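Local coordinates for intergenic-region protein (Escherichia coli CFT073, PDB 2WJ9), which probably protects incoming DNA from bacterial restriction enzymes as the antirestriction protein ArdB, at residues V51-E54 against Q55-S58; T72-P75 against R76-W80; S131-A134 against A135-A139; M156-H159 against Y160-R164. All blocks are in the same frame, centred on the assembly; numbering follows the deposited sequence.

Contact 1. Residues V51-E54 against Q55-S58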
loop_
_atom_site.group_PDB
_atom_site.type_symbol
_atom_site.label_atom_id
_atom_site.label_comp_id
_atom_site.label_asym_id
_atom_site.label_seq_id
_atom_site.Cartn_x
_atom_site.Cartn_y
_atom_site.Cartn_z
ATOM N N VAL B 51 -13.669 -13.058 10.902
ATOM C CA VAL B 51 -13.311 -14.419 10.508
ATOM C C VAL B 51 -14.163 -15.400 11.330
ATOM O O VAL B 51 -14.197 -15.305 12.549
ATOM C CB VAL B 51 -11.802 -14.697 10.736
ATOM C CG1 VAL B 51 -11.456 -16.142 10.374
ATOM C CG2 VAL B 51 -10.940 -13.715 9.927
ATOM N N PRO B 52 -14.888 -16.319 10.668
ATOM C CA PRO B 52 -15.684 -17.316 11.414
ATOM C C PRO B 52 -14.866 -18.159 12.390
ATOM O O PRO B 52 -13.700 -18.446 12.125
ATOM C CB PRO B 52 -16.253 -18.209 10.307
ATOM C CG PRO B 52 -16.255 -17.365 9.094
ATOM C CD PRO B 52 -15.063 -16.462 9.212
ATOM N N ASP B 53 -15.483 -18.560 13.501
ATOM C CA ASP B 53 -14.795 -19.381 14.508
ATOM C C ASP B 53 -14.165 -20.622 13.869
ATOM O O ASP B 53 -13.062 -21.030 14.244
ATOM C CB ASP B 53 -15.745 -19.774 15.645
ATOM C CG ASP B 53 -15.952 -18.652 16.661
ATOM O OD1 ASP B 53 -15.190 -17.659 16.645
ATOM O OD2 ASP B 53 -16.887 -18.771 17.481
ATOM N N GLU B 54 -14.866 -21.177 12.884
ATOM C CA GLU B 54 -14.430 -22.354 12.123
ATOM C C GLU B 54 -13.046 -22.165 11.491
ATOM O O GLU B 54 -12.220 -23.082 11.499
ATOM C CB GLU B 54 -15.436 -22.654 10.998
ATOM C CG GLU B 54 -16.896 -22.813 11.439
ATOM C CD GLU B 54 -17.900 -22.432 10.346
ATOM O OE1 GLU B 54 -17.821 -21.297 9.826
ATOM O OE2 GLU B 54 -18.780 -23.265 10.025
ATOM N N GLN B 55 -12.811 -20.971 10.945
ATOM C CA GLN B 55 -11.597 -20.668 10.171
ATOM C C GLN B 55 -10.521 -19.928 10.958
ATOM O O GLN B 55 -9.477 -19.588 10.398
ATOM C CB GLN B 55 -11.959 -19.827 8.947
ATOM C CG GLN B 55 -13.003 -20.450 8.045
ATOM C CD GLN B 55 -13.408 -19.531 6.905
ATOM O OE1 GLN B 55 -12.935 -18.396 6.803
ATOM N NE2 GLN B 55 -14.292 -20.016 6.042
ATOM N N ARG B 56 -10.767 -19.676 12.241
ATOM C CA ARG B 56 -9.824 -18.908 13.061
ATOM C C ARG B 56 -8.420 -19.489 13.036
ATOM O O ARG B 56 -7.442 -18.769 12.837
ATOM C CB ARG B 56 -10.288 -18.848 14.515
ATOM C CG ARG B 56 -11.305 -17.778 14.806
ATOM C CD ARG B 56 -11.412 -17.508 16.310
ATOM N NE ARG B 56 -10.224 -16.825 16.827
ATOM C CZ ARG B 56 -10.198 -15.604 17.364
ATOM N NH1 ARG B 56 -11.307 -14.883 17.496
ATOM N NH2 ARG B 56 -9.038 -15.101 17.795
ATOM N N ILE B 57 -8.323 -20.796 13.240
ATOM C CA ILE B 57 -7.022 -21.432 13.407
ATOM C C ILE B 57 -6.149 -21.379 12.140
ATOM O O ILE B 57 -4.920 -21.405 12.236
ATOM C CB ILE B 57 -7.160 -22.882 13.927
ATOM C CG1 ILE B 57 -5.792 -23.434 14.351
ATOM C CG2 ILE B 57 -7.838 -23.768 12.883
ATOM C CD1 ILE B 57 -4.975 -22.479 15.212
ATOM N N SER B 58 -6.778 -21.266 10.973
ATOM C CA SER B 58 -6.052 -21.172 9.692
ATOM C C SER B 58 -5.644 -19.745 9.274
ATOM O O SER B 58 -4.904 -19.565 8.304
ATOM C CB SER B 58 -6.892 -21.811 8.586
ATOM O OG SER B 58 -7.066 -23.195 8.828
HETATM O O HOH W 1 -10.517 -22.290 14.775
HETATM O O HOH W 2 -13.983 -16.247 18.568
#
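Arg56 runs back alongside Asp53, and its side chain can be followed outward from the backbone atom by atom. Arg56 CB lies 3.5 Å from Asp53 O. The next carbon has two oxygen neighbours: Arg56 CG is 3.7 Å from Pro52 O and equally near to Asp53 O, which follows from a first torsion of -83° that sets CG beside the backbone N. Arg56 CD then draws level with the carboxylate, 3.8 Å from Asp53 OD1. From there the chain bends at chi3 (71°), and the guanidinium plane is turned about half a right angle from the carboxylate, with no direct salt bridge. A water bridges the gap instead, donating to Asp53 OD1 at 2.7 Å and weakly accepting from Arg56 NH1.

The backbone under these groups is a pair of overlapping beta turns between strand 48-50 and helix 59-64. Gln55 N donates to Pro52 O at 2.9 Å, approaching well above the carbonyl plane, while the bond from Arg56 N to Asp53 O in the second turn is weak. Another water accepts from Ile57 N and donates to Asp53 O. On the Gln55 side, the extended chain lies beside the proline ring, Gln55 OE1 being 3.8 Å from Pro52 CD. Val51 CG1 reaches Gln55 CB at 4.0 Å, and the buried valine also packs on Leu95 and Thr97 of strand 93-98.

Contact 2. Residues T72-P75 against R76-W80; sequences TLEP and RVFGW. With SO4 (sulfate ion), chain H.
Arg76 reaches back one helical turn along Thr72, and two bonds tie the pair together. Its backbone N donates to Thr72 O. Beyond CG the chain is extended as far as NE, which brings Arg76 NE within 2.8 Å of Thr72 OG1 for a hydrogen bond with an N-H...O angle of 151°. The hydroxyl oxygen sits at the guanidinium edge, tilted 20° from the plane. Thr72 holds OG1 between its own N and carbonyl carbon (chi1 75°), and the same atom is hydrogen-bonded to Gln69 O, so it is gripped twice. A sulfate, probably taken up from the crystallisation liquor, lies at another part of the guanidinium edge, where NH1 of Arg76 donates to its O3 at 3.1 Å. Arg83 also binds this anion.

Glu74 and Phe78 form a second pair a turn apart, pointing the same way. Glu74 CG meets Phe78 CE2 at 3.8 Å, with the carboxylate plane almost perpendicular to the ring. The carboxylate itself is engaged elsewhere, OE2 being hydrogen-bonded to Trp60 NE1.

Pro75 has no N-H to give, a lack that costs little in the first turn of a helix, while its carbonyl takes part fully: Gly79 N donates to Pro75 O at 2.9 Å.

Helix 73-84 packs here against several elements: Leu73 on helix 59-64, Val77 and Trp80 on Thr143 of helix 132-151, and Glu74, Val77 and Phe78 on Met105 of strand 103-107.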
loop_
_atom_site.group_PDB
_atom_site.type_symbol
_atom_site.label_atom_id
_atom_site.label_comp_id
_atom_site.label_asym_id
_atom_site.label_seq_id
_atom_site.Cartn_x
_atom_site.Cartn_y
_atom_site.Cartn_z
ATOM N N THR B 72 4.721 -15.547 15.067
ATOM C CA THR B 72 4.977 -14.575 16.144
ATOM C C THR B 72 4.176 -13.272 16.016
ATOM O O THR B 72 4.193 -12.437 16.935
ATOM C CB THR B 72 6.486 -14.185 16.231
ATOM O OG1 THR B 72 6.827 -13.287 15.163
ATOM C CG2 THR B 72 7.376 -15.412 16.191
ATOM N N LEU B 73 3.488 -13.070 14.901
ATOM C CA LEU B 73 2.814 -11.780 14.667
ATOM C C LEU B 73 1.745 -11.477 15.741
ATOM O O LEU B 73 1.665 -10.345 16.245
ATOM C CB LEU B 73 2.238 -11.698 13.245
ATOM C CG LEU B 73 3.278 -11.561 12.122
ATOM C CD1 LEU B 73 2.640 -11.771 10.735
ATOM C CD2 LEU B 73 3.996 -10.223 12.196
ATOM N N GLU B 74 0.925 -12.470 16.091
ATOM C CA GLU B 74 -0.114 -12.251 17.101
ATOM C C GLU B 74 0.487 -11.818 18.465
ATOM O O GLU B 74 0.078 -10.796 19.014
ATOM C CB GLU B 74 -1.086 -13.447 17.210
ATOM C CG GLU B 74 -2.066 -13.324 18.383
ATOM C CD GLU B 74 -3.281 -14.246 18.296
ATOM O OE1 GLU B 74 -3.741 -14.700 19.364
ATOM O OE2 GLU B 74 -3.785 -14.524 17.183
ATOM N N PRO B 75 1.453 -12.582 19.021
ATOM C CA PRO B 75 2.213 -12.079 20.178
ATOM C C PRO B 75 2.823 -10.671 20.020
ATOM O O PRO B 75 2.859 -9.900 20.995
ATOM C CB PRO B 75 3.331 -13.115 20.330
ATOM C CG PRO B 75 2.763 -14.347 19.797
ATOM C CD PRO B 75 1.833 -13.969 18.695
ATOM N N ARG B 76 3.326 -10.344 18.837
ATOM C CA ARG B 76 3.919 -9.014 18.605
ATOM C C ARG B 76 2.872 -7.884 18.667
ATOM O O ARG B 76 3.155 -6.801 19.188
ATOM C CB ARG B 76 4.699 -8.967 17.285
ATOM C CG ARG B 76 6.031 -9.708 17.343
ATOM C CD ARG B 76 6.758 -9.712 15.998
ATOM N NE ARG B 76 7.751 -10.773 15.923
ATOM C CZ ARG B 76 8.925 -10.773 16.543
ATOM N NH1 ARG B 76 9.291 -9.761 17.331
ATOM N NH2 ARG B 76 9.738 -11.811 16.389
ATOM N N VAL B 77 1.676 -8.141 18.129
ATOM C CA VAL B 77 0.565 -7.173 18.209
ATOM C C VAL B 77 0.197 -6.902 19.675
ATOM O O VAL B 77 0.075 -5.748 20.095
ATOM C CB VAL B 77 -0.693 -7.645 17.444
ATOM C CG1 VAL B 77 -1.848 -6.672 17.666
ATOM C CG2 VAL B 77 -0.403 -7.778 15.931
ATOM N N PHE B 78 0.031 -7.966 20.458
ATOM C CA PHE B 78 -0.262 -7.814 21.892
ATOM C C PHE B 78 0.872 -7.067 22.611
ATOM O O PHE B 78 0.618 -6.279 23.524
ATOM C CB PHE B 78 -0.528 -9.175 22.559
ATOM C CG PHE B 78 -1.876 -9.786 22.217
ATOM C CD1 PHE B 78 -3.047 -9.035 22.307
ATOM C CD2 PHE B 78 -1.980 -11.126 21.859
ATOM C CE1 PHE B 78 -4.292 -9.608 22.016
ATOM C CE2 PHE B 78 -3.220 -11.705 21.566
ATOM C CZ PHE B 78 -4.373 -10.947 21.635
ATOM N N GLY B 79 2.112 -7.313 22.189
ATOM C CA GLY B 79 3.276 -6.600 22.723
ATOM C C GLY B 79 3.178 -5.106 22.466
ATOM O O GLY B 79 3.364 -4.308 23.375
ATOM N N TRP B 80 2.883 -4.723 21.225
ATOM C CA TRP B 80 2.683 -3.301 20.909
ATOM C C TRP B 80 1.510 -2.701 21.705
ATOM O O TRP B 80 1.604 -1.581 22.203
ATOM C CB TRP B 80 2.506 -3.065 19.402
ATOM C CG TRP B 80 3.807 -3.023 18.660
ATOM C CD1 TRP B 80 4.312 -3.979 17.835
ATOM C CD2 TRP B 80 4.793 -1.979 18.712
ATOM N NE1 TRP B 80 5.541 -3.592 17.350
ATOM C CE2 TRP B 80 5.861 -2.370 17.876
ATOM C CE3 TRP B 80 4.864 -0.745 19.367
ATOM C CZ2 TRP B 80 6.991 -1.571 17.677
ATOM C CZ3 TRP B 80 6.005 0.046 19.186
ATOM C CH2 TRP B 80 7.045 -0.371 18.342
HETATM S S SO4 H . 9.141 -6.459 18.923
HETATM O O1 SO4 H . 9.018 -5.027 18.639
HETATM O O2 SO4 H . 9.023 -6.681 20.362
HETATM O O3 SO4 H . 8.048 -7.104 18.174
HETATM O O4 SO4 H . 10.468 -6.925 18.494
#

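Contact 3. Residues S131-A134 against A135-A139; sequences SPEA and AGIAA
Ser131 OG is held by two partners at the head of helix 132-151. One is Ala134 N, which donates to Ser131 OG at 3.2 Å with an N-H...O angle of 163°; the other is the carboxylate of Glu172. This is a serine N-cap: the side chain, with OG lying between the backbone N and the carbonyl carbon (chi1 65°), occupies an amide of the first turn that has no carbonyl before it in the helix. Pro132 follows directly, a position where the missing amide hydrogen is no loss.

Regular i to i+4 bonds take over from there. Ala135 N meets Ser131 O at 3.0 Å, closing the first turn, and Ile137 N meets Glu133 O at 3.1 Å. Ala135 CB lies 3.5 Å from Pro132 O.

Glu133 and Ile137 are the larger side chains, and they lie at a slant to each other, so that the isoleucine's terminal methyl passes close to the carboxylate end. Ile137 CG1 lies 3.5 Å from Glu133 O, and Ile137 CD1 continues to 3.9 Å from Glu133 OE2. The glutamate is bent at chi2 and buried; its OE1 is hydrogen-bonded to His170 NE2, and there is a weak hydrogen bond between OE2 and Tyr166 OH.

Helix 132-151 thus starts as a buried element between beta strands and the last helix: Pro132 and Ala135 pack on Trp117 of strand 117-121, Ile137 on Phe104 of strand 103-107, and Ala134 and Ala138 on helix 173-180.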
loop_
_atom_site.group_PDB
_atom_site.type_symbol
_atom_site.label_atom_id
_atom_site.label_comp_id
_atom_site.label_asym_id
_atom_site.label_seq_id
_atom_site.Cartn_x
_atom_site.Cartn_y
_atom_site.Cartn_z
ATOM N N SER B 131 -11.472 4.229 20.312
ATOM C CA SER B 131 -12.201 2.979 20.557
ATOM C C SER B 131 -11.247 1.786 20.648
ATOM O O SER B 131 -10.132 1.836 20.112
ATOM C CB SER B 131 -13.230 2.719 19.450
ATOM O OG SER B 131 -12.600 2.499 18.198
ATOM N N PRO B 132 -11.661 0.718 21.354
ATOM C CA PRO B 132 -10.894 -0.533 21.283
ATOM C C PRO B 132 -10.576 -1.005 19.851
ATOM O O PRO B 132 -9.427 -1.405 19.600
ATOM C CB PRO B 132 -11.787 -1.521 22.036
ATOM C CG PRO B 132 -12.473 -0.661 23.064
ATOM C CD PRO B 132 -12.776 0.614 22.319
ATOM N N GLU B 133 -11.545 -0.944 18.930
ATOM C CA GLU B 133 -11.279 -1.305 17.510
ATOM C C GLU B 133 -10.118 -0.504 16.936
ATOM O O GLU B 133 -9.196 -1.074 16.337
ATOM C CB GLU B 133 -12.496 -1.126 16.550
ATOM C CG GLU B 133 -12.286 -1.889 15.170
ATOM C CD GLU B 133 -12.874 -1.238 13.887
ATOM O OE1 GLU B 133 -13.422 -0.119 13.925
ATOM O OE2 GLU B 133 -12.771 -1.882 12.795
ATOM N N ALA B 134 -10.176 0.819 17.091
ATOM C CA ALA B 134 -9.145 1.699 16.528
ATOM C C ALA B 134 -7.754 1.444 17.132
ATOM O O ALA B 134 -6.746 1.455 16.417
ATOM C CB ALA B 134 -9.541 3.161 16.677
ATOM N N ALA B 135 -7.707 1.216 18.447
ATOM C CA ALA B 135 -6.464 0.809 19.119
ATOM C C ALA B 135 -5.836 -0.447 18.498
ATOM O O ALA B 135 -4.626 -0.494 18.251
ATOM C CB ALA B 135 -6.719 0.591 20.604
ATOM N N GLY B 136 -6.660 -1.463 18.247
ATOM C CA GLY B 136 -6.201 -2.688 17.594
ATOM C C GLY B 136 -5.639 -2.447 16.194
ATOM O O GLY B 136 -4.609 -3.025 15.812
ATOM N N ILE B 137 -6.316 -1.599 15.421
ATOM C CA ILE B 137 -5.814 -1.215 14.092
ATOM C C ILE B 137 -4.423 -0.568 14.224
ATOM O O ILE B 137 -3.480 -0.948 13.523
ATOM C CB ILE B 137 -6.809 -0.288 13.357
ATOM C CG1 ILE B 137 -8.094 -1.063 12.996
ATOM C CG2 ILE B 137 -6.162 0.302 12.120
ATOM C CD1 ILE B 137 -9.237 -0.186 12.494
ATOM N N ALA B 138 -4.296 0.362 15.169
ATOM C CA ALA B 138 -3.028 1.042 15.465
ATOM C C ALA B 138 -1.908 0.073 15.851
ATOM O O ALA B 138 -0.793 0.164 15.314
ATOM C CB ALA B 138 -3.231 2.087 16.560
ATOM N N ALA B 139 -2.191 -0.860 16.757
ATOM C CA ALA B 139 -1.197 -1.865 17.152
ATOM C C ALA B 139 -0.735 -2.741 15.970
ATOM O O ALA B 139 0.455 -3.064 15.844
ATOM C CB ALA B 139 -1.722 -2.726 18.288
#

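Contact 4. Residues M156-H159 against Y160-R164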
loop_
_atom_site.group_PDB
_atom_site.type_symbol
_atom_site.label_atom_id
_atom_site.label_comp_id
_atom_site.label_asym_id
_atom_site.label_seq_id
_atom_site.Cartn_x
_atom_site.Cartn_y
_atom_site.Cartn_z
ATOM N N MET B 156 4.972 -8.491 3.735
ATOM C CA MET B 156 4.639 -7.800 4.997
ATOM C C MET B 156 4.330 -6.323 4.710
ATOM O O MET B 156 3.366 -5.762 5.264
ATOM C CB MET B 156 5.771 -7.942 6.025
ATOM C CG MET B 156 5.451 -7.395 7.425
ATOM S SD MET B 156 4.435 -8.399 8.531
ATOM C CE MET B 156 2.766 -8.097 7.936
ATOM N N THR B 157 5.147 -5.716 3.846
ATOM C CA THR B 157 4.924 -4.344 3.349
ATOM C C THR B 157 3.519 -4.174 2.752
ATOM O O THR B 157 2.820 -3.188 3.019
ATOM C CB THR B 157 5.981 -3.931 2.277
ATOM O OG1 THR B 157 7.282 -4.436 2.616
ATOM C CG2 THR B 157 6.051 -2.406 2.114
ATOM N N VAL B 158 3.094 -5.136 1.933
ATOM C CA VAL B 158 1.762 -5.065 1.352
ATOM C C VAL B 158 0.638 -5.110 2.405
ATOM O O VAL B 158 -0.309 -4.332 2.313
ATOM C CB VAL B 158 1.573 -6.138 0.270
ATOM C CG1 VAL B 158 0.104 -6.253 -0.134
ATOM C CG2 VAL B 158 2.480 -5.832 -0.932
ATOM N N HIS B 159 0.759 -5.983 3.405
ATOM C CA HIS B 159 -0.164 -5.971 4.552
ATOM C C HIS B 159 -0.215 -4.588 5.234
ATOM O O HIS B 159 -1.294 -4.100 5.587
ATOM C CB HIS B 159 0.180 -7.075 5.568
ATOM C CG HIS B 159 -0.512 -8.379 5.299
ATOM N ND1 HIS B 159 -1.885 -8.505 5.293
ATOM C CD2 HIS B 159 -0.021 -9.613 5.027
ATOM C CE1 HIS B 159 -2.211 -9.756 5.011
ATOM N NE2 HIS B 159 -1.099 -10.452 4.852
ATOM N N TYR B 160 0.943 -3.949 5.404
ATOM C CA TYR B 160 0.982 -2.601 5.968
ATOM C C TYR B 160 0.207 -1.584 5.120
ATOM O O TYR B 160 -0.638 -0.853 5.643
ATOM C CB TYR B 160 2.424 -2.124 6.157
ATOM C CG TYR B 160 2.512 -0.704 6.699
ATOM C CD1 TYR B 160 2.107 -0.422 7.995
ATOM C CD2 TYR B 160 2.960 0.349 5.910
ATOM C CE1 TYR B 160 2.156 0.867 8.505
ATOM C CE2 TYR B 160 3.028 1.659 6.417
ATOM C CZ TYR B 160 2.616 1.908 7.721
ATOM O OH TYR B 160 2.674 3.198 8.248
ATOM N N TYR B 161 0.484 -1.543 3.815
ATOM C CA TYR B 161 -0.205 -0.593 2.922
ATOM C C TYR B 161 -1.731 -0.854 2.890
ATOM O O TYR B 161 -2.534 0.074 2.875
ATOM C CB TYR B 161 0.394 -0.616 1.497
ATOM C CG TYR B 161 1.683 0.180 1.329
ATOM C CD1 TYR B 161 2.878 -0.451 1.019
ATOM C CD2 TYR B 161 1.700 1.573 1.453
ATOM C CE1 TYR B 161 4.062 0.268 0.865
ATOM C CE2 TYR B 161 2.885 2.298 1.296
ATOM C CZ TYR B 161 4.058 1.635 1.011
ATOM O OH TYR B 161 5.240 2.327 0.853
ATOM N N ARG B 162 -2.125 -2.118 2.914
ATOM C CA ARG B 162 -3.550 -2.470 2.828
ATOM C C ARG B 162 -4.333 -2.056 4.083
ATOM O O ARG B 162 -5.422 -1.485 3.987
ATOM C CB ARG B 162 -3.716 -3.955 2.507
ATOM C CG ARG B 162 -3.397 -4.245 1.040
ATOM C CD ARG B 162 -3.353 -5.717 0.714
ATOM N NE ARG B 162 -3.230 -5.918 -0.729
ATOM C CZ ARG B 162 -3.023 -7.088 -1.320
ATOM N NH1 ARG B 162 -2.893 -8.198 -0.601
ATOM N NH2 ARG B 162 -2.947 -7.139 -2.645
ATOM N N LEU B 163 -3.768 -2.324 5.251
ATOM C CA LEU B 163 -4.370 -1.864 6.516
ATOM C C LEU B 163 -4.308 -0.338 6.676
ATOM O O LEU B 163 -5.253 0.276 7.193
ATOM C CB LEU B 163 -3.720 -2.563 7.715
ATOM C CG LEU B 163 -4.323 -2.275 9.099
ATOM C CD1 LEU B 163 -5.787 -2.718 9.176
ATOM C CD2 LEU B 163 -3.471 -2.946 10.192
ATOM N N ARG B 164 -3.199 0.274 6.252
ATOM C CA ARG B 164 -3.066 1.730 6.253
ATOM C C ARG B 164 -4.211 2.392 5.479
ATOM O O ARG B 164 -4.765 3.380 5.931
ATOM C CB ARG B 164 -1.694 2.162 5.697
ATOM C CG ARG B 164 -1.456 3.675 5.548
ATOM C CD ARG B 164 -0.014 3.899 5.053
ATOM N NE ARG B 164 0.340 5.273 4.687
ATOM C CZ ARG B 164 0.447 5.755 3.447
ATOM N NH1 ARG B 164 0.189 5.001 2.383
ATOM N NH2 ARG B 164 0.816 7.016 3.270
#
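Met156-His159 and Tyr160-Arg164 are successive turns of helix 154-168, joined by four i to i+4 backbone bonds. They run from Tyr160 N to Met156 O at 3.0 Å through to Leu163 N to His159 O at 3.1 Å, with N-H...O angles between 155° and 171°.

Two side-chain pairs lie parallel along this rod. Val158 CG1, anti to its N (chi1 168°), sits over one face of the Arg162 guanidinium, 3.3 Å above the plane and offset toward its rim, touching Arg162 CZ at 3.4 Å. The extended arginine is thereby backed by a methyl group while NH1 is hydrogen-bonded to Ser35 O. One residue back, Thr157 CG2 meets Tyr161 CE1 at 3.6 Å.

Thr157, Tyr160 and Tyr161 turn their polar ends to the second subunit, where Thr157 OG1 is bonded to Ala36 O, Tyr161 OH to Glu40 OE1 and Tyr160 OH to the backbone O of Glu40. This is a dimer interface in which helix 154-168 meets its counterpart, Val158 packing on Thr157 of the second subunit, and also takes that subunit's N-terminal stretch from Ala36 to Thr41, a reach across with which the interchain Cys37-Cys149 disulfide is consistent.

How the contacts relate
The four contacts come in series along the chain, each closing before the next opens. Contact 1 stands apart at the surface, its centre 18 Å from that of contact 2 and 21 Å from those of contacts 3 and 4, in the loop leading into helix 59-64. The other three are turns of separate helices, 73-84, 132-151 and 154-168, that touch one another: Val77 O packs on Ala139 CB, Leu73 CD2 on Met156 SD, and Ile137 O on Leu163 CD2. Contacts 3 and 4 lie on opposite sides of the chain's centre. Together, the helices form a mutually packed core, with contact 4 extending it to the second subunit.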